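Local coordinates for protein RNA 2'-o-ribose methyltransferase (Thermus thermophilus, PDB 1IPA) that probably methylates the 2'-hydroxyl of a ribose in RNA, through an active site built around a deep trefoil knot, at residues 30-35 with 87-92; 46-51 with 99-104; 149-154 with 169-174. All blocks are in the same frame, centred on the assembly; numbering follows the deposited sequence.

Interactions 1 and 2 belong to the eL30-like domain and share one sheet, in which strands 28-32 and 96-101 are neighbours; they meet where Ile31 packs on Ala100 and Leu30 on Leu99. Interaction 1 is partly buried and mostly polar, a strand-end glutamate gripped by a loop. Interaction 2 joins two strands by backbone bonds, with buried side chains toward one end and charged ones toward the other. Interaction 3 lies in the methyltransferase domain and is a surface contact of sparse apolar groups between a loop and an edge strand. It is not isolated from the rest: Tyr154 at its end packs against Met102 and Pro103 of interaction 2, linking the two domains.

Interaction 1: 30-35 with 87-92; sequences LIEGAR and LSVRDN
Glu32, the last residue of strand 28-32, reaches into the loop after helix 81-87 and ties the two together within the eL30-like domain. Its carboxylate is the tight part of the contact. Ser88 OG donates to Glu32 OE2 over 2.6 Å and Val89 N to Glu32 OE1 over 3.1 Å, each meeting the syn lone pair of its carboxylate oxygen, so two successive loop residues fix the rotation of the group. Ala94 N adds a further bond to OE2. Serine suits its place twice over, because Ser88 OG also accepts from Arg90 N at 3.0 Å, forming an ST turn. Arg90, extended from CG to NE, then slides past Glu32 in the opposite direction, with Glu32 CG 3.2 Å above the guanidinium plane, displaced toward its rim, and the carboxylate and guanidinium planes only 21° apart. Gly33, at the N-cap of helix 34-42, lets Arg90 NH2 come close, since a beta carbon there would clash with it. With Glu32 cut back to alanine, Ser88 OG and Val89 N would probably lose their acceptor and Arg90 this counter-charge.

On the looser side, by the partly exposed Val89 and Arg90, two waters mediate. The salt bridge from Glu32 OE1 to Arg90 NE is long, 3.7 Å, and a water closes it by donating to OE1 at 2.7 Å and accepting from NE. A second water joins Glu32 OE1 to Leu87 O. Past that water the contact is sparse but buried: Leu87 lies on helix 9-15, and Leu30 CD1 is 4.3 Å from Leu87 CB.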
ATOM      1  N   LEU A  30       0.188  -5.802 -14.001  1.00 23.86           N
ATOM      2  CA  LEU A  30      -1.201  -6.193 -14.070  1.00 23.51           C
ATOM      3  C   LEU A  30      -2.007  -5.564 -12.956  1.00 24.61           C
ATOM      4  O   LEU A  30      -1.509  -5.353 -11.845  1.00 24.01           O
ATOM      5  CB  LEU A  30      -1.312  -7.715 -13.983  1.00 23.03           C
ATOM      6  CG  LEU A  30      -0.525  -8.510 -15.026  1.00 21.71           C
ATOM      7  CD1 LEU A  30      -0.385  -9.955 -14.574  1.00 19.85           C
ATOM      8  CD2 LEU A  30      -1.214  -8.413 -16.374  1.00 20.54           C
ATOM      9  N   ILE A  31      -3.257  -5.253 -13.263  1.00 23.16           N
ATOM     10  CA  ILE A  31      -4.138  -4.667 -12.281  1.00 23.22           C
ATOM     11  C   ILE A  31      -5.435  -5.471 -12.242  1.00 25.69           C
ATOM     12  O   ILE A  31      -6.294  -5.328 -13.112  1.00 28.15           O
ATOM     13  CB  ILE A  31      -4.441  -3.201 -12.619  1.00 21.75           C
ATOM     14  CG1 ILE A  31      -3.123  -2.417 -12.757  1.00 19.31           C
ATOM     15  CG2 ILE A  31      -5.331  -2.603 -11.541  1.00 17.71           C
ATOM     16  CD1 ILE A  31      -3.295  -0.928 -13.115  1.00 17.71           C
ATOM     17  N   GLU A  32      -5.556  -6.327 -11.232  1.00 25.79           N
ATOM     18  CA  GLU A  32      -6.736  -7.175 -11.037  1.00 27.12           C
ATOM     19  C   GLU A  32      -7.829  -6.491 -10.198  1.00 27.34           C
ATOM     20  O   GLU A  32      -7.563  -5.987  -9.104  1.00 27.02           O
ATOM     21  CB  GLU A  32      -6.309  -8.492 -10.371  1.00 24.52           C
ATOM     22  CG  GLU A  32      -7.432  -9.369  -9.844  1.00 26.11           C
ATOM     23  CD  GLU A  32      -6.965 -10.803  -9.518  1.00 27.54           C
ATOM     24  OE1 GLU A  32      -5.850 -10.980  -8.970  1.00 24.60           O
ATOM     25  OE2 GLU A  32      -7.725 -11.755  -9.805  1.00 28.55           O
ATOM     26  N   GLY A  33      -9.052  -6.471 -10.721  1.00 26.12           N
ATOM     27  CA  GLY A  33     -10.155  -5.869  -9.999  1.00 25.67           C
ATOM     28  C   GLY A  33     -10.658  -4.570 -10.592  1.00 26.56           C
ATOM     29  O   GLY A  33      -9.874  -3.666 -10.897  1.00 27.18           O
ATOM     30  N   ALA A  34     -11.975  -4.468 -10.735  1.00 26.22           N
ATOM     31  CA  ALA A  34     -12.609  -3.284 -11.300  1.00 27.13           C
ATOM     32  C   ALA A  34     -12.339  -2.003 -10.516  1.00 29.25           C
ATOM     33  O   ALA A  34     -12.170  -0.926 -11.108  1.00 29.32           O
ATOM     34  CB  ALA A  34     -14.103  -3.508 -11.417  1.00 27.01           C
ATOM     35  N   ARG A  35     -12.306  -2.096  -9.189  1.00 28.17           N
ATOM     36  CA  ARG A  35     -12.054  -0.889  -8.408  1.00 29.10           C
ATOM     37  C   ARG A  35     -10.582  -0.486  -8.496  1.00 26.91           C
ATOM     38  O   ARG A  35     -10.270   0.691  -8.676  1.00 26.94           O
ATOM     39  CB  ARG A  35     -12.462  -1.068  -6.941  1.00 29.97           C
ATOM     40  CG  ARG A  35     -12.583   0.270  -6.216  1.00 35.47           C
ATOM     41  CD  ARG A  35     -13.633   1.132  -6.902  1.00 36.54           C
ATOM     42  NE  ARG A  35     -13.330   2.559  -6.886  1.00 39.70           N
ATOM     43  CZ  ARG A  35     -13.662   3.402  -5.909  1.00 44.46           C
ATOM     44  NH1 ARG A  35     -14.320   2.972  -4.836  1.00 45.18           N
ATOM     45  NH2 ARG A  35     -13.344   4.690  -6.016  1.00 44.86           N
ATOM     46  N   LEU A  87      -3.229 -15.338 -13.978  1.00 33.84           N
ATOM     47  CA  LEU A  87      -2.756 -13.973 -13.789  1.00 32.23           C
ATOM     48  C   LEU A  87      -3.196 -13.406 -12.435  1.00 33.37           C
ATOM     49  O   LEU A  87      -2.773 -12.320 -12.047  1.00 31.10           O
ATOM     50  CB  LEU A  87      -3.297 -13.061 -14.896  1.00 29.84           C
ATOM     51  CG  LEU A  87      -2.801 -13.121 -16.351  1.00 30.78           C
ATOM     52  CD1 LEU A  87      -1.380 -13.682 -16.423  1.00 29.42           C
ATOM     53  CD2 LEU A  87      -3.738 -13.951 -17.169  1.00 30.70           C
ATOM     54  N   SER A  88      -4.042 -14.153 -11.730  1.00 33.48           N
ATOM     55  CA  SER A  88      -4.589 -13.726 -10.449  1.00 33.09           C
ATOM     56  C   SER A  88      -3.743 -14.028  -9.220  1.00 34.13           C
ATOM     57  O   SER A  88      -2.925 -14.950  -9.210  1.00 34.98           O
ATOM     58  CB  SER A  88      -5.980 -14.342 -10.258  1.00 33.36           C
ATOM     59  OG  SER A  88      -6.548 -13.968  -9.013  1.00 31.51           O
ATOM     60  N   VAL A  89      -3.962 -13.241  -8.175  1.00 34.03           N
ATOM     61  CA  VAL A  89      -3.244 -13.419  -6.926  1.00 35.46           C
ATOM     62  C   VAL A  89      -4.277 -13.591  -5.810  1.00 36.94           C
ATOM     63  O   VAL A  89      -3.965 -13.444  -4.635  1.00 39.05           O
ATOM     64  CB  VAL A  89      -2.321 -12.202  -6.648  1.00 34.76           C
ATOM     65  CG1 VAL A  89      -3.125 -11.014  -6.178  1.00 32.15           C
ATOM     66  CG2 VAL A  89      -1.266 -12.573  -5.655  1.00 37.21           C
ATOM     67  N   ARG A  90      -5.508 -13.913  -6.205  1.00 37.72           N
ATOM     68  CA  ARG A  90      -6.621 -14.116  -5.276  1.00 39.34           C
ATOM     69  C   ARG A  90      -7.105 -15.564  -5.328  1.00 42.07           C
ATOM     70  O   ARG A  90      -6.772 -16.300  -6.254  1.00 41.60           O
ATOM     71  CB  ARG A  90      -7.806 -13.237  -5.670  1.00 37.52           C
ATOM     72  CG  ARG A  90      -7.452 -11.847  -6.108  1.00 37.87           C
ATOM     73  CD  ARG A  90      -8.703 -11.120  -6.534  1.00 35.90           C
ATOM     74  NE  ARG A  90      -8.468  -9.694  -6.696  1.00 35.81           N
ATOM     75  CZ  ARG A  90      -9.434  -8.805  -6.875  1.00 37.49           C
ATOM     76  NH1 ARG A  90     -10.692  -9.210  -6.917  1.00 36.53           N
ATOM     77  NH2 ARG A  90      -9.142  -7.513  -7.000  1.00 38.65           N
ATOM     78  N   ASP A  91      -7.906 -15.965  -4.340  1.00 44.82           N
ATOM     79  CA  ASP A  91      -8.457 -17.318  -4.328  1.00 46.51           C
ATOM     80  C   ASP A  91      -9.424 -17.396  -5.501  1.00 46.69           C
ATOM     81  O   ASP A  91      -9.409 -18.359  -6.267  1.00 47.25           O
ATOM     82  CB  ASP A  91      -9.194 -17.601  -3.019  1.00 49.21           C
ATOM     83  CG  ASP A  91      -8.254 -17.718  -1.832  1.00 51.84           C
ATOM     84  OD1 ASP A  91      -7.321 -18.549  -1.893  1.00 51.66           O
ATOM     85  OD2 ASP A  91      -8.449 -16.983  -0.839  1.00 53.62           O
ATOM     86  N   ASN A  92     -10.255 -16.364  -5.631  1.00 46.26           N
ATOM     87  CA  ASN A  92     -11.222 -16.254  -6.722  1.00 45.69           C
ATOM     88  C   ASN A  92     -10.893 -14.973  -7.497  1.00 44.75           C
ATOM     89  O   ASN A  92     -11.115 -13.861  -7.004  1.00 44.61           O
ATOM     90  CB  ASN A  92     -12.651 -16.168  -6.183  1.00 47.88           C
ATOM     91  CG  ASN A  92     -13.032 -17.370  -5.348  1.00 50.87           C
ATOM     92  OD1 ASN A  92     -12.665 -17.470  -4.174  1.00 53.23           O
ATOM     93  ND2 ASN A  92     -13.765 -18.301  -5.951  1.00 50.82           N
TER
HETATM   94  O   HOH W   1      -3.292  -9.956 -10.295  1.00 24.53           O
HETATM   95  O   HOH W   2      -5.727  -9.143  -6.973  1.00 34.94           O

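Interaction 2: 46-51 with 99-104; sequences ELEQAL and LARMPE
Backbone bonds between Glu46, Glu48 and Gln49 on one side and Leu99 and Arg101 on the other hold the two antiparallel strands together. Arg101 N donates to Glu46 O at 2.9 Å. Glu48 N donates to Leu99 O, also at 2.9 Å. Leu99 N in turn donates to Gln49 O at 2.8 Å, and all three bonds are nearly straight. Leu99 therefore faces both Glu48 and Gln49, and with Glu48 psi at -35° the pattern fits a classic beta bulge. Leu47 and Ala100 form a non-hydrogen-bonded pair, where Leu47 CA approaches Leu99 O to 3.5 Å in a CA-H...O contact. A water bridges Glu46 N and Arg101 O just past the last direct bond.

Apolar packing occupies both faces. On one, Leu47 CD1 rests 3.8 Å from Ala100 CB, and the small alanine leaves room for Phe29 and Ile31 of strand 28-32. On the other, the Gln49 chain passes obliquely over Leu99, its CG 3.5 Å from Leu99 CB; chi1 of 65° sets that methylene between the backbone N and carbonyl carbon. Glutamine suits this buried position, its aliphatic part covering leucine while Gln49 OE1 accepts from Arg10 NH2. Leu99 itself packs against Arg10 and Leu14 of helix 9-15.

Charged groups flank the Arg101 end of strand 96-101. Glu48 OE2 stands 4.1 Å from Arg101 NE, beyond a salt bridge, with the carboxylate and guanidinium planes 89° apart. The stronger partner of Glu48 is Arg28, bound through OE1, and the carboxylate probably tempers the repulsion between Arg28 and Arg101.

These bonds join strand 96-101 to 47-53; its other edge bonds to 28-32, as where Ala100 pairs with Phe29, in the mixed sheet of the eL30-like domain, a family domain thought to bind the RNA substrate.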
ATOM      1  N   GLU A  46      -1.750   4.786 -17.438  1.00 35.83           N
ATOM      2  CA  GLU A  46      -2.203   4.402 -18.769  1.00 36.20           C
ATOM      3  C   GLU A  46      -2.338   2.887 -18.870  1.00 36.41           C
ATOM      4  O   GLU A  46      -1.485   2.134 -18.384  1.00 35.21           O
ATOM      5  CB  GLU A  46      -1.219   4.884 -19.837  1.00 38.25           C
ATOM      6  CG  GLU A  46      -0.697   6.302 -19.618  1.00 44.02           C
ATOM      7  CD  GLU A  46       0.177   6.786 -20.761  1.00 46.68           C
ATOM      8  OE1 GLU A  46      -0.376   7.111 -21.833  1.00 48.90           O
ATOM      9  OE2 GLU A  46       1.417   6.832 -20.593  1.00 47.96           O
ATOM     10  N   LEU A  47      -3.422   2.452 -19.502  1.00 35.22           N
ATOM     11  CA  LEU A  47      -3.698   1.037 -19.699  1.00 36.88           C
ATOM     12  C   LEU A  47      -3.421   0.680 -21.155  1.00 37.97           C
ATOM     13  O   LEU A  47      -3.551   1.526 -22.034  1.00 40.43           O
ATOM     14  CB  LEU A  47      -5.169   0.756 -19.368  1.00 35.42           C
ATOM     15  CG  LEU A  47      -5.546   0.259 -17.966  1.00 36.08           C
ATOM     16  CD1 LEU A  47      -4.596   0.788 -16.895  1.00 29.69           C
ATOM     17  CD2 LEU A  47      -6.984   0.655 -17.693  1.00 32.61           C
ATOM     18  N   GLU A  48      -3.022  -0.559 -21.418  1.00 38.04           N
ATOM     19  CA  GLU A  48      -2.768  -0.970 -22.796  1.00 38.59           C
ATOM     20  C   GLU A  48      -3.788  -2.001 -23.257  1.00 38.70           C
ATOM     21  O   GLU A  48      -4.185  -2.014 -24.422  1.00 39.73           O
ATOM     22  CB  GLU A  48      -1.357  -1.517 -22.951  1.00 37.54           C
ATOM     23  CG  GLU A  48      -0.300  -0.496 -22.607  1.00 40.32           C
ATOM     24  CD  GLU A  48       1.060  -0.862 -23.148  1.00 40.13           C
ATOM     25  OE1 GLU A  48       1.451  -2.038 -23.006  1.00 38.02           O
ATOM     26  OE2 GLU A  48       1.734   0.034 -23.708  1.00 41.37           O
ATOM     27  N   GLN A  49      -4.212  -2.865 -22.347  1.00 37.87           N
ATOM     28  CA  GLN A  49      -5.211  -3.856 -22.693  1.00 39.51           C
ATOM     29  C   GLN A  49      -5.971  -4.363 -21.480  1.00 38.66           C
ATOM     30  O   GLN A  49      -5.487  -4.288 -20.354  1.00 38.22           O
ATOM     31  CB  GLN A  49      -4.583  -5.029 -23.451  1.00 39.92           C
ATOM     32  CG  GLN A  49      -3.595  -5.859 -22.681  1.00 44.03           C
ATOM     33  CD  GLN A  49      -3.042  -6.986 -23.531  1.00 48.51           C
ATOM     34  OE1 GLN A  49      -2.608  -6.763 -24.660  1.00 50.49           O
ATOM     35  NE2 GLN A  49      -3.052  -8.200 -22.995  1.00 50.00           N
ATOM     36  N   ALA A  50      -7.176  -4.866 -21.725  1.00 37.72           N
ATOM     37  CA  ALA A  50      -8.009  -5.388 -20.661  1.00 38.11           C
ATOM     38  C   ALA A  50      -8.489  -6.786 -20.989  1.00 38.44           C
ATOM     39  O   ALA A  50      -8.928  -7.054 -22.103  1.00 39.78           O
ATOM     40  CB  ALA A  50      -9.203  -4.474 -20.437  1.00 36.96           C
ATOM     41  N   LEU A  51      -8.395  -7.681 -20.015  1.00 38.68           N
ATOM     42  CA  LEU A  51      -8.864  -9.042 -20.200  1.00 39.49           C
ATOM     43  C   LEU A  51     -10.234  -9.114 -19.543  1.00 40.38           C
ATOM     44  O   LEU A  51     -10.469  -8.460 -18.524  1.00 39.79           O
ATOM     45  CB  LEU A  51      -7.900 -10.041 -19.557  1.00 38.54           C
ATOM     46  CG  LEU A  51      -6.683 -10.422 -20.405  1.00 39.38           C
ATOM     47  CD1 LEU A  51      -5.852  -9.194 -20.749  1.00 39.42           C
ATOM     48  CD2 LEU A  51      -5.852 -11.434 -19.640  1.00 41.31           C
ATOM     49  N   LEU A  99      -3.688  -4.551 -18.210  1.00 24.98           N
ATOM     50  CA  LEU A  99      -2.248  -4.462 -18.372  1.00 25.14           C
ATOM     51  C   LEU A  99      -1.990  -2.971 -18.300  1.00 26.11           C
ATOM     52  O   LEU A  99      -2.577  -2.201 -19.063  1.00 27.43           O
ATOM     53  CB  LEU A  99      -1.813  -4.992 -19.740  1.00 24.02           C
ATOM     54  CG  LEU A  99      -0.320  -4.880 -20.070  1.00 24.16           C
ATOM     55  CD1 LEU A  99       0.486  -5.683 -19.042  1.00 23.16           C
ATOM     56  CD2 LEU A  99      -0.048  -5.396 -21.481  1.00 21.52           C
ATOM     57  N   ALA A 100      -1.114  -2.555 -17.398  1.00 25.46           N
ATOM     58  CA  ALA A 100      -0.832  -1.139 -17.249  1.00 24.77           C
ATOM     59  C   ALA A 100       0.620  -0.788 -17.525  1.00 25.64           C
ATOM     60  O   ALA A 100       1.505  -1.629 -17.423  1.00 25.31           O
ATOM     61  CB  ALA A 100      -1.212  -0.695 -15.847  1.00 25.21           C
ATOM     62  N   ARG A 101       0.845   0.473 -17.877  1.00 28.57           N
ATOM     63  CA  ARG A 101       2.176   1.001 -18.141  1.00 30.39           C
ATOM     64  C   ARG A 101       2.701   1.543 -16.810  1.00 31.85           C
ATOM     65  O   ARG A 101       2.028   2.336 -16.161  1.00 31.10           O
ATOM     66  CB  ARG A 101       2.081   2.153 -19.140  1.00 33.86           C
ATOM     67  CG  ARG A 101       2.684   1.895 -20.502  1.00 40.80           C
ATOM     68  CD  ARG A 101       4.183   2.196 -20.536  1.00 44.11           C
ATOM     69  NE  ARG A 101       4.690   2.148 -21.905  1.00 47.77           N
ATOM     70  CZ  ARG A 101       5.937   2.444 -22.261  1.00 49.47           C
ATOM     71  NH1 ARG A 101       6.823   2.813 -21.347  1.00 50.47           N
ATOM     72  NH2 ARG A 101       6.291   2.384 -23.538  1.00 50.81           N
ATOM     73  N   MET A 102       3.891   1.121 -16.396  1.00 34.10           N
ATOM     74  CA  MET A 102       4.456   1.618 -15.147  1.00 37.48           C
ATOM     75  C   MET A 102       4.699   3.130 -15.299  1.00 42.45           C
ATOM     76  O   MET A 102       5.528   3.561 -16.090  1.00 43.10           O
ATOM     77  CB  MET A 102       5.762   0.885 -14.837  1.00 33.75           C
ATOM     78  CG  MET A 102       6.230   0.999 -13.404  1.00 28.04           C
ATOM     79  SD  MET A 102       7.738   0.080 -13.102  1.00 18.47           S
ATOM     80  CE  MET A 102       7.083  -1.490 -12.764  1.00 23.52           C
ATOM     81  N   PRO A 103       3.960   3.949 -14.539  1.00 48.23           N
ATOM     82  CA  PRO A 103       4.006   5.415 -14.512  1.00 53.46           C
ATOM     83  C   PRO A 103       5.375   6.085 -14.599  1.00 57.90           C
ATOM     84  O   PRO A 103       6.415   5.455 -14.392  1.00 56.85           O
ATOM     85  CB  PRO A 103       3.294   5.750 -13.209  1.00 53.91           C
ATOM     86  CG  PRO A 103       2.239   4.690 -13.147  1.00 53.96           C
ATOM     87  CD  PRO A 103       3.015   3.446 -13.524  1.00 51.13           C
ATOM     88  N   GLU A 104       5.345   7.383 -14.904  1.00 63.30           N
ATOM     89  CA  GLU A 104       6.552   8.194 -15.020  1.00 69.36           C
ATOM     90  C   GLU A 104       7.032   8.606 -13.631  1.00 72.69           C
ATOM     91  O   GLU A 104       6.818   9.738 -13.193  1.00 73.49           O
ATOM     92  CB  GLU A 104       6.281   9.454 -15.850  1.00 70.50           C
ATOM     93  CG  GLU A 104       5.762   9.203 -17.254  1.00 72.31           C
ATOM     94  CD  GLU A 104       5.629  10.488 -18.061  1.00 73.58           C
ATOM     95  OE1 GLU A 104       4.955  11.427 -17.584  1.00 72.53           O
ATOM     96  OE2 GLU A 104       6.198  10.559 -19.174  1.00 74.07           O
TER
HETATM   97  O   HOH W   3       1.094   4.784 -16.658  1.00 31.85           O

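Interaction 3: 149-154 with 169-174; sequences GGVDLY and LRTLAA
Thr171, which packs against Leu153 with its carbon side, sends its hydroxyl the other way: OG1 donates to Leu169 O at 2.7 Å, from above the carbonyl plane. The contact belongs to a beta-alpha-beta crossover of the Rossmann-like, knotted methyltransferase domain, in which strand 144-148 leads through loop 149-154 and helix 156-161 to the parallel edge strand 171-174. Chi1 of -52° sets Thr171 OG1 beside the backbone N and CG2 anti to it, so one residue offers a polar and an apolar side. Leu153 CD2 lies 4.1 Å from Thr171 CB, the two side chains sliding past each other in opposite directions.

Val151 fills the middle, its CB 4.0 Å from Ala173 CB and its CG2 4.3 Å from Thr171 CG2; it also touches Leu130 of helix 127-140. Ala173 offers Val151 CB just one methyl. At the far end Gly149 N comes within 3.2 Å of Ala174 O, with backbone angles at Gly149 that would jam a beta carbon against the preceding carbonyl. Asp152, whose OD2 makes a salt bridge with Arg23, shapes the loop by an Asx turn: Tyr154 N donates to Asp152 OD1 at 3.1 Å, 43° out of the carboxylate plane.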
ATOM      1  N   GLY A 149      12.843   0.709   4.549  1.00 41.80           N
ATOM      2  CA  GLY A 149      13.256  -0.610   4.101  1.00 44.11           C
ATOM      3  C   GLY A 149      12.731  -1.176   2.787  1.00 45.48           C
ATOM      4  O   GLY A 149      12.134  -2.260   2.774  1.00 47.65           O
ATOM      5  N   GLY A 150      12.948  -0.472   1.681  1.00 42.99           N
ATOM      6  CA  GLY A 150      12.495  -0.985   0.397  1.00 41.48           C
ATOM      7  C   GLY A 150      10.995  -1.136   0.198  1.00 40.91           C
ATOM      8  O   GLY A 150      10.264  -1.582   1.087  1.00 40.14           O
ATOM      9  N   VAL A 151      10.545  -0.785  -1.004  1.00 39.29           N
ATOM     10  CA  VAL A 151       9.133  -0.852  -1.352  1.00 37.25           C
ATOM     11  C   VAL A 151       8.950  -1.226  -2.837  1.00 36.37           C
ATOM     12  O   VAL A 151       9.815  -0.947  -3.663  1.00 36.84           O
ATOM     13  CB  VAL A 151       8.478   0.527  -1.075  1.00 36.89           C
ATOM     14  CG1 VAL A 151       8.531   1.392  -2.327  1.00 36.62           C
ATOM     15  CG2 VAL A 151       7.078   0.356  -0.565  1.00 36.41           C
ATOM     16  N   ASP A 152       7.837  -1.879  -3.162  1.00 34.04           N
ATOM     17  CA  ASP A 152       7.524  -2.251  -4.546  1.00 31.23           C
ATOM     18  C   ASP A 152       6.086  -1.818  -4.764  1.00 29.93           C
ATOM     19  O   ASP A 152       5.158  -2.530  -4.416  1.00 30.76           O
ATOM     20  CB  ASP A 152       7.635  -3.764  -4.775  1.00 30.51           C
ATOM     21  CG  ASP A 152       7.310  -4.161  -6.214  1.00 31.65           C
ATOM     22  OD1 ASP A 152       6.941  -3.276  -7.013  1.00 31.54           O
ATOM     23  OD2 ASP A 152       7.422  -5.356  -6.560  1.00 33.43           O
ATOM     24  N   LEU A 153       5.910  -0.644  -5.354  1.00 30.61           N
ATOM     25  CA  LEU A 153       4.584  -0.087  -5.580  1.00 29.89           C
ATOM     26  C   LEU A 153       3.734  -0.743  -6.671  1.00 28.87           C
ATOM     27  O   LEU A 153       2.553  -0.444  -6.789  1.00 29.73           O
ATOM     28  CB  LEU A 153       4.716   1.409  -5.873  1.00 29.81           C
ATOM     29  CG  LEU A 153       5.557   2.200  -4.862  1.00 31.38           C
ATOM     30  CD1 LEU A 153       5.716   3.638  -5.335  1.00 31.81           C
ATOM     31  CD2 LEU A 153       4.904   2.148  -3.490  1.00 31.57           C
ATOM     32  N   TYR A 154       4.305  -1.645  -7.454  1.00 27.75           N
ATOM     33  CA  TYR A 154       3.516  -2.247  -8.523  1.00 27.61           C
ATOM     34  C   TYR A 154       3.240  -3.740  -8.400  1.00 26.99           C
ATOM     35  O   TYR A 154       2.664  -4.340  -9.307  1.00 27.09           O
ATOM     36  CB  TYR A 154       4.163  -1.924  -9.876  1.00 26.97           C
ATOM     37  CG  TYR A 154       4.303  -0.427 -10.101  1.00 28.05           C
ATOM     38  CD1 TYR A 154       5.497   0.245  -9.803  1.00 27.59           C
ATOM     39  CD2 TYR A 154       3.203   0.337 -10.500  1.00 27.52           C
ATOM     40  CE1 TYR A 154       5.583   1.653  -9.892  1.00 27.84           C
ATOM     41  CE2 TYR A 154       3.274   1.727 -10.587  1.00 27.23           C
ATOM     42  CZ  TYR A 154       4.460   2.380 -10.280  1.00 29.24           C
ATOM     43  OH  TYR A 154       4.495   3.755 -10.341  1.00 31.07           O
ATOM     44  N   LEU A 169      -1.607   7.265  -2.622  1.00 31.23           N
ATOM     45  CA  LEU A 169      -1.017   7.626  -1.333  1.00 29.50           C
ATOM     46  C   LEU A 169       0.501   7.776  -1.396  1.00 29.60           C
ATOM     47  O   LEU A 169       1.207   6.823  -1.708  1.00 29.85           O
ATOM     48  CB  LEU A 169      -1.361   6.580  -0.274  1.00 28.63           C
ATOM     49  CG  LEU A 169      -0.871   6.937   1.135  1.00 29.69           C
ATOM     50  CD1 LEU A 169      -1.477   8.268   1.555  1.00 27.01           C
ATOM     51  CD2 LEU A 169      -1.261   5.838   2.121  1.00 30.60           C
ATOM     52  N   ARG A 170       1.000   8.972  -1.090  1.00 29.85           N
ATOM     53  CA  ARG A 170       2.435   9.215  -1.114  1.00 31.58           C
ATOM     54  C   ARG A 170       3.152   8.200  -0.223  1.00 31.28           C
ATOM     55  O   ARG A 170       3.088   8.264   1.005  1.00 32.26           O
ATOM     56  CB  ARG A 170       2.758  10.635  -0.648  1.00 32.43           C
ATOM     57  CG  ARG A 170       4.243  10.927  -0.693  1.00 35.87           C
ATOM     58  CD  ARG A 170       4.630  12.243  -0.024  1.00 37.83           C
ATOM     59  NE  ARG A 170       4.277  13.422  -0.810  1.00 41.23           N
ATOM     60  CZ  ARG A 170       3.097  14.030  -0.766  1.00 42.94           C
ATOM     61  NH1 ARG A 170       2.143  13.571   0.032  1.00 42.99           N
ATOM     62  NH2 ARG A 170       2.875  15.105  -1.514  1.00 42.79           N
ATOM     63  N   THR A 171       3.838   7.263  -0.861  1.00 30.92           N
ATOM     64  CA  THR A 171       4.551   6.211  -0.163  1.00 30.70           C
ATOM     65  C   THR A 171       6.014   6.232  -0.564  1.00 32.11           C
ATOM     66  O   THR A 171       6.341   6.003  -1.728  1.00 31.85           O
ATOM     67  CB  THR A 171       3.958   4.854  -0.527  1.00 29.36           C
ATOM     68  OG1 THR A 171       2.542   4.896  -0.319  1.00 29.38           O
ATOM     69  CG2 THR A 171       4.566   3.758   0.324  1.00 29.42           C
ATOM     70  N   LEU A 172       6.889   6.502   0.402  1.00 33.53           N
ATOM     71  CA  LEU A 172       8.322   6.572   0.137  1.00 33.58           C
ATOM     72  C   LEU A 172       9.164   5.601   0.955  1.00 34.29           C
ATOM     73  O   LEU A 172       8.806   5.214   2.073  1.00 36.88           O
ATOM     74  CB  LEU A 172       8.843   7.989   0.382  1.00 33.81           C
ATOM     75  CG  LEU A 172       8.135   9.194  -0.243  1.00 34.81           C
ATOM     76  CD1 LEU A 172       7.775   8.910  -1.694  1.00 35.67           C
ATOM     77  CD2 LEU A 172       6.895   9.499   0.552  1.00 36.60           C
ATOM     78  N   ALA A 173      10.301   5.219   0.389  1.00 33.94           N
ATOM     79  CA  ALA A 173      11.218   4.309   1.051  1.00 33.35           C
ATOM     80  C   ALA A 173      12.590   4.963   1.183  1.00 34.06           C
ATOM     81  O   ALA A 173      12.914   5.922   0.472  1.00 33.79           O
ATOM     82  CB  ALA A 173      11.329   3.014   0.262  1.00 30.66           C
ATOM     83  N   ALA A 174      13.381   4.434   2.111  1.00 34.43           N
ATOM     84  CA  ALA A 174      14.729   4.916   2.371  1.00 33.27           C
ATOM     85  C   ALA A 174      15.256   4.131   3.563  1.00 34.29           C
ATOM     86  O   ALA A 174      14.489   3.457   4.256  1.00 33.67           O
ATOM     87  CB  ALA A 174      14.707   6.401   2.684  1.00 31.92           C
TER